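Local coordinates for glyoxylate reductase (Paecilomyces sp. J18, PDB 3WNV), which probably reduces glyoxylate to glycolate with a nicotinamide cofactor, as a fungal member of the D-isomer-specific 2-hydroxyacid dehydrogenase family, at residues I52-S57 and G65-E70; R171-R174 and N179-Y182; K228-M233 and V237-T242. All coordinates share one frame; numbering follows the deposited sequence.

All three contacts are largely buried, and each sets a strand of a parallel sheet against the chain segment packed over it. Contact 1 belongs to the five-stranded sheet; contacts 2 and 3 share the seven-stranded sheet of the nucleotide-binding domain, their centres about 17 Å apart. Contact 1 lies across the chain's centre from both, its centre about 36 Å from that of contact 2 and about 34 Å from that of contact 3. Chemistry follows place: contact 1 lays an arginine over a phenylalanine, contact 2 wedges an isoleucine against an alanine and a partly exposed arginine, and contact 3 is wholly apolar, with a methionine sulfur at its middle.

Contact 1 (I52-S57 and G65-E70); sequences IAIYRS and GPFDRE
Arg56 lays its outer chain over one face of the Phe67 ring, the two side chains running past each other in opposite directions. CD of Arg56 sits almost exactly above the middle of the ring, 3.7 Å from the Phe67 centroid and 3° off its normal, a CH-pi contact. A bend at chi3 (-64°) turns the next atom toward the rim, with Arg56 NE 3.4 Å from Phe67 CD1. The guanidinium follows it outward, so the cation-pi contact is off-centre: CZ of Arg56 lies 4.6 Å from the Phe67 centroid, and the two planes are 39° apart. Ile54 reaches the same ring at its edge, its CD1 lying 4.2 Å from Phe67 CE2. Strand 51-57 is the central strand of a five-stranded parallel sheet, and Phe67, at the centre of an inverse gamma turn, packs the turn before helix 69-74 against it. With an alanine in place of Phe67, CD and NE of Arg56 would probably lose the ring face they lie on, and the Ile54 CD1 methyl would face a gap. At its far end Arg56 is held by a second partner, NH1 being hydrogen-bonded to OD1 of Asn91. Ile82, on the adjoining strand 81-85, touches both Arg56 and Phe67.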
# COMPACT_ATOMS: atom_id res chain seq x y z
N ILE A 52 -8.34 -21.79 14.07
CA ILE A 52 -7.04 -22.15 13.47
C ILE A 52 -6.56 -21.08 12.50
O ILE A 52 -5.36 -20.91 12.28
CB ILE A 52 -7.09 -23.53 12.75
CG1 ILE A 52 -5.73 -23.94 12.19
CG2 ILE A 52 -8.09 -23.51 11.61
CD1 ILE A 52 -5.75 -25.35 11.58
N ALA A 53 -7.50 -20.32 11.94
CA ALA A 53 -7.11 -19.32 10.94
C ALA A 53 -7.96 -18.07 11.04
O ALA A 53 -9.14 -18.16 11.35
CB ALA A 53 -7.23 -19.89 9.56
N ILE A 54 -7.38 -16.93 10.69
CA ILE A 54 -8.06 -15.65 10.84
C ILE A 54 -7.97 -14.93 9.52
O ILE A 54 -6.88 -14.84 8.94
CB ILE A 54 -7.35 -14.78 11.90
CG1 ILE A 54 -7.65 -15.29 13.31
CG2 ILE A 54 -7.79 -13.30 11.76
CD1 ILE A 54 -6.79 -14.54 14.38
N TYR A 55 -9.09 -14.40 9.05
CA TYR A 55 -9.08 -13.50 7.89
C TYR A 55 -9.09 -12.10 8.45
O TYR A 55 -9.96 -11.78 9.27
CB TYR A 55 -10.39 -13.70 7.09
CG TYR A 55 -10.55 -12.76 5.89
CD1 TYR A 55 -10.74 -11.38 6.05
CD2 TYR A 55 -10.59 -13.27 4.60
CE1 TYR A 55 -10.90 -10.51 4.93
CE2 TYR A 55 -10.75 -12.43 3.48
CZ TYR A 55 -10.89 -11.05 3.66
OH TYR A 55 -11.07 -10.25 2.56
N ARG A 56 -8.18 -11.23 7.98
CA ARG A 56 -8.27 -9.83 8.38
C ARG A 56 -7.87 -8.98 7.21
O ARG A 56 -7.36 -9.48 6.19
CB ARG A 56 -7.37 -9.54 9.59
CG ARG A 56 -5.87 -9.56 9.28
CD ARG A 56 -5.06 -9.16 10.51
NE ARG A 56 -5.32 -7.76 10.93
CZ ARG A 56 -4.65 -6.69 10.46
NH1 ARG A 56 -3.72 -6.83 9.52
NH2 ARG A 56 -4.92 -5.47 10.93
N SER A 57 -8.05 -7.67 7.35
CA SER A 57 -7.66 -6.74 6.27
C SER A 57 -7.01 -5.45 6.79
O SER A 57 -7.09 -5.15 7.99
CB SER A 57 -8.88 -6.37 5.45
OG SER A 57 -9.84 -5.71 6.28
N GLY A 65 -7.28 -2.52 16.21
CA GLY A 65 -5.93 -2.00 16.30
C GLY A 65 -5.01 -2.97 15.58
O GLY A 65 -5.46 -4.01 15.08
N PRO A 66 -3.71 -2.66 15.52
CA PRO A 66 -2.81 -3.52 14.76
C PRO A 66 -2.65 -4.89 15.42
O PRO A 66 -2.78 -5.07 16.65
CB PRO A 66 -1.46 -2.77 14.81
CG PRO A 66 -1.61 -1.81 15.96
CD PRO A 66 -3.05 -1.44 16.00
N PHE A 67 -2.28 -5.85 14.58
CA PHE A 67 -1.88 -7.15 15.04
C PHE A 67 -0.40 -7.05 15.39
O PHE A 67 0.47 -7.74 14.82
CB PHE A 67 -2.18 -8.20 13.97
CG PHE A 67 -3.56 -8.80 14.08
CD1 PHE A 67 -4.68 -7.98 14.22
CD2 PHE A 67 -3.74 -10.17 14.03
CE1 PHE A 67 -5.96 -8.52 14.34
CE2 PHE A 67 -5.03 -10.73 14.13
CZ PHE A 67 -6.13 -9.89 14.29
N ASP A 68 -0.13 -6.21 16.38
CA ASP A 68 1.23 -6.05 16.93
C ASP A 68 1.59 -7.14 17.95
O ASP A 68 0.82 -8.08 18.19
CB ASP A 68 1.40 -4.67 17.55
CG ASP A 68 0.34 -4.34 18.59
OD1 ASP A 68 -0.35 -5.25 19.12
OD2 ASP A 68 0.19 -3.14 18.91
N ARG A 69 2.76 -7.02 18.55
CA ARG A 69 3.22 -8.06 19.48
C ARG A 69 2.21 -8.29 20.60
O ARG A 69 1.94 -9.43 20.96
CB ARG A 69 4.63 -7.72 19.99
CG ARG A 69 5.15 -8.62 21.10
CD ARG A 69 6.67 -8.37 21.32
NE ARG A 69 7.43 -8.84 20.16
CZ ARG A 69 7.86 -10.09 20.02
NH1 ARG A 69 7.60 -10.98 20.96
NH2 ARG A 69 8.52 -10.46 18.92
N GLU A 70 1.61 -7.23 21.12
CA GLU A 70 0.67 -7.36 22.23
C GLU A 70 -0.57 -8.16 21.86
O GLU A 70 -1.06 -8.98 22.64
CB GLU A 70 0.19 -5.98 22.67
CG GLU A 70 -0.98 -6.00 23.64
CD GLU A 70 -1.61 -4.62 23.82
OE1 GLU A 70 -1.11 -3.65 23.24
OE2 GLU A 70 -2.62 -4.51 24.55

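Contact 2 (R171-R174 and N179-Y182); sequences RRAR and NIIY
Ile180 is the hub here, its CG1 branch set against Ala173 and Arg174 on the last turn of the helix. These residues belong to a beta-alpha-beta unit of the Rossmann-type domain, in which strand 156-160 leads through helix 164-175 into strand 179-183. The terminal methyl of the isoleucine, CD1, meets CB of Ala173 at 4.0 Å. Its CG1 is taken up by Arg174 at two points, lying 3.7 Å from Arg174 CG near the root of that side chain. With CG1 anti to the carbonyl carbon of its own residue (chi1 -44°), the branch is swung toward the helix.

Arg174 crosses the isoleucine at about a right angle, and the bend at its chi3 (-66°) brings NH1 back against the Ile180 side chain. The guanidinium probably feels Asp194 as well, through a long and weak ion pair from NH2. Behind the first shell, Leu157 touches both Ala173 and Ile180, while Ile159 also packs on Ile180, tying the contact to strand 156-160. Backbone bonds to Lys155 and Leu157 hold Asn179 in the sheet, and Ile180 is bonded to Lys197. The second point of contact is van der Waals: NH1 of Arg174 lies 3.5 Å from Ile180 CG1.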
# COMPACT_ATOMS: atom_id res chain seq x y z
N ARG A 171 5.89 0.06 -17.04
CA ARG A 171 5.28 -0.35 -18.30
C ARG A 171 4.38 0.78 -18.82
O ARG A 171 4.43 1.15 -20.00
CB ARG A 171 4.46 -1.63 -18.09
CG ARG A 171 3.81 -2.20 -19.38
CD ARG A 171 2.96 -3.47 -19.08
NE ARG A 171 3.39 -4.18 -17.87
CZ ARG A 171 4.56 -4.82 -17.71
NH1 ARG A 171 5.46 -4.86 -18.69
NH2 ARG A 171 4.83 -5.43 -16.55
N ARG A 172 3.58 1.36 -17.94
CA ARG A 172 2.73 2.47 -18.37
C ARG A 172 3.56 3.68 -18.74
O ARG A 172 3.36 4.27 -19.82
CB ARG A 172 1.75 2.83 -17.26
CG ARG A 172 0.62 1.80 -17.08
CD ARG A 172 0.13 1.78 -15.63
NE ARG A 172 -0.99 0.83 -15.47
CZ ARG A 172 -0.88 -0.51 -15.48
NH1 ARG A 172 0.31 -1.13 -15.63
NH2 ARG A 172 -1.98 -1.23 -15.34
N ALA A 173 4.48 4.06 -17.85
CA ALA A 173 5.29 5.26 -18.06
C ALA A 173 6.11 5.21 -19.35
O ALA A 173 6.31 6.24 -19.98
CB ALA A 173 6.20 5.50 -16.88
N ARG A 174 6.62 4.04 -19.73
CA ARG A 174 7.32 3.94 -21.00
C ARG A 174 6.44 4.28 -22.21
O ARG A 174 6.92 4.84 -23.20
CB ARG A 174 7.94 2.53 -21.18
CG ARG A 174 9.35 2.46 -20.64
CD ARG A 174 10.04 1.10 -20.94
NE ARG A 174 9.35 0.06 -20.21
CZ ARG A 174 9.76 -0.46 -19.05
NH1 ARG A 174 10.91 -0.10 -18.47
NH2 ARG A 174 9.01 -1.38 -18.49
N ASN A 179 11.88 7.52 -19.73
CA ASN A 179 13.01 6.63 -19.49
C ASN A 179 12.91 6.20 -18.04
O ASN A 179 12.49 6.98 -17.17
CB ASN A 179 14.32 7.38 -19.68
CG ASN A 179 14.47 7.92 -21.06
OD1 ASN A 179 14.77 9.09 -21.25
ND2 ASN A 179 14.25 7.06 -22.05
N ILE A 180 13.29 4.97 -17.75
CA ILE A 180 13.02 4.44 -16.40
C ILE A 180 14.32 4.12 -15.68
O ILE A 180 15.18 3.42 -16.23
CB ILE A 180 12.18 3.15 -16.44
CG1 ILE A 180 11.03 3.29 -17.43
CG2 ILE A 180 11.70 2.77 -15.02
CD1 ILE A 180 9.99 4.39 -17.04
N ILE A 181 14.48 4.65 -14.48
CA ILE A 181 15.59 4.25 -13.61
C ILE A 181 15.05 3.78 -12.26
O ILE A 181 13.93 4.14 -11.87
CB ILE A 181 16.64 5.37 -13.39
CG1 ILE A 181 15.99 6.60 -12.73
CG2 ILE A 181 17.29 5.74 -14.71
CD1 ILE A 181 17.05 7.71 -12.37
N TYR A 182 15.84 3.01 -11.54
CA TYR A 182 15.36 2.52 -10.25
C TYR A 182 16.49 2.20 -9.29
O TYR A 182 17.63 1.94 -9.70
CB TYR A 182 14.49 1.27 -10.42
CG TYR A 182 15.31 -0.01 -10.55
CD1 TYR A 182 15.92 -0.36 -11.76
CD2 TYR A 182 15.46 -0.88 -9.47
CE1 TYR A 182 16.69 -1.54 -11.88
CE2 TYR A 182 16.21 -2.06 -9.60
CZ TYR A 182 16.81 -2.38 -10.80
OH TYR A 182 17.54 -3.56 -10.90

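Contact 3 (K228-M233 and V237-T242); sequences KELAKM and VVIVNT
Met233 leans across Val237 and Ile239, and its side chain can be followed outward atom by atom. CB is first to touch the strand, 4.0 Å from Val237 CG1. From there CG points anti to the carbonyl carbon (chi1 -65°), and the chain stays extended through chi2 (174°) and chi3 (-176°), which carries the sulfur over the strand to the residue two places on. SD rests on two partners at once, 3.9 Å from Val237 CG1 and 3.8 Å from Ile239 CD1. The tip, CE, finishes on the same isoleucine methyl, 4.0 Å from Ile239 CD1. Met233 thus runs at about a right angle to Ile239, spanning two alternate residues, both with their CB directed at the helix side.

Leu230, one turn earlier, adds its own branch: CD2 comes to 3.6 Å from Ile239 CD1, again crossing at roughly a right angle. The CD1 methyl of Ile239 is therefore shared by Leu230 and Met233, all of them apolar and buried.

Met233 lies just past helix 227-232, and only three residues separate it from Val237, so this is the tight return of a beta-alpha-beta unit starting from strand 210-213. Leu205 of helix 201-207 also touches Met233, while Val262 of the adjoining parallel strand 262-267 packs against both Val237 and Ile239.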
# COMPACT_ATOMS: atom_id res chain seq x y z
N LYS A 228 17.09 15.96 3.81
CA LYS A 228 18.38 15.67 3.15
C LYS A 228 18.14 15.15 1.74
O LYS A 228 18.81 15.58 0.78
CB LYS A 228 19.20 14.62 3.94
CG LYS A 228 20.54 15.10 4.49
CD LYS A 228 21.57 13.93 4.58
CE LYS A 228 22.37 13.77 3.27
NZ LYS A 228 23.00 15.06 2.75
N GLU A 229 17.21 14.20 1.60
CA GLU A 229 16.94 13.59 0.31
C GLU A 229 16.24 14.53 -0.67
O GLU A 229 16.52 14.52 -1.86
CB GLU A 229 16.08 12.33 0.50
CG GLU A 229 16.84 11.18 1.19
CD GLU A 229 17.11 11.43 2.66
OE1 GLU A 229 16.33 12.17 3.33
OE2 GLU A 229 18.13 10.90 3.15
N LEU A 230 15.33 15.35 -0.16
CA LEU A 230 14.66 16.32 -1.01
C LEU A 230 15.69 17.29 -1.58
O LEU A 230 15.57 17.73 -2.73
CB LEU A 230 13.60 17.08 -0.20
CG LEU A 230 12.43 16.19 0.21
CD1 LEU A 230 11.59 16.85 1.28
CD2 LEU A 230 11.54 15.81 -1.01
N ALA A 231 16.68 17.61 -0.76
CA ALA A 231 17.65 18.62 -1.16
C ALA A 231 18.55 18.07 -2.26
O ALA A 231 19.09 18.84 -3.06
CB ALA A 231 18.47 19.08 0.05
N LYS A 232 18.70 16.74 -2.31
CA LYS A 232 19.44 16.09 -3.38
C LYS A 232 18.69 15.99 -4.70
O LYS A 232 19.32 15.73 -5.73
CB LYS A 232 19.89 14.70 -2.97
CG LYS A 232 21.03 14.68 -1.97
CD LYS A 232 21.21 13.27 -1.40
CE LYS A 232 22.34 13.25 -0.40
NZ LYS A 232 22.52 11.90 0.22
N MET A 233 17.37 16.16 -4.70
CA MET A 233 16.60 15.97 -5.94
C MET A 233 16.84 17.16 -6.90
O MET A 233 17.45 18.17 -6.49
CB MET A 233 15.12 15.77 -5.65
CG MET A 233 14.83 14.48 -4.90
SD MET A 233 13.10 14.40 -4.46
CE MET A 233 13.02 12.88 -3.48
N VAL A 237 11.52 18.85 -9.29
CA VAL A 237 11.14 17.43 -9.27
C VAL A 237 9.64 17.33 -9.00
O VAL A 237 9.07 18.21 -8.36
CB VAL A 237 11.93 16.65 -8.16
CG1 VAL A 237 11.60 17.19 -6.77
CG2 VAL A 237 11.74 15.13 -8.26
N VAL A 238 9.01 16.27 -9.51
CA VAL A 238 7.66 15.93 -9.15
C VAL A 238 7.72 14.59 -8.41
O VAL A 238 8.37 13.63 -8.87
CB VAL A 238 6.78 15.79 -10.40
CG1 VAL A 238 5.42 15.14 -10.03
CG2 VAL A 238 6.58 17.15 -11.04
N ILE A 239 7.07 14.53 -7.26
CA ILE A 239 7.10 13.29 -6.44
C ILE A 239 5.75 12.60 -6.43
O ILE A 239 4.75 13.23 -6.18
CB ILE A 239 7.58 13.59 -4.99
CG1 ILE A 239 9.02 14.10 -4.97
CG2 ILE A 239 7.43 12.36 -4.08
CD1 ILE A 239 9.43 14.74 -3.67
N VAL A 240 5.74 11.29 -6.70
CA VAL A 240 4.51 10.48 -6.62
C VAL A 240 4.65 9.41 -5.56
O VAL A 240 5.69 8.76 -5.48
CB VAL A 240 4.23 9.83 -7.97
CG1 VAL A 240 3.08 8.81 -7.89
CG2 VAL A 240 3.93 10.90 -9.05
N ASN A 241 3.60 9.23 -4.76
CA ASN A 241 3.56 8.19 -3.75
C ASN A 241 2.23 7.53 -3.69
O ASN A 241 1.27 8.15 -3.35
CB ASN A 241 3.87 8.80 -2.38
CG ASN A 241 4.26 7.78 -1.35
OD1 ASN A 241 4.40 6.64 -1.66
ND2 ASN A 241 4.48 8.23 -0.14
N THR A 242 2.19 6.27 -4.01
CA THR A 242 1.02 5.46 -3.84
C THR A 242 1.23 4.35 -2.80
O THR A 242 0.41 3.51 -2.66
CB THR A 242 0.54 4.86 -5.14
OG1 THR A 242 1.59 4.09 -5.65
CG2 THR A 242 0.20 5.91 -6.14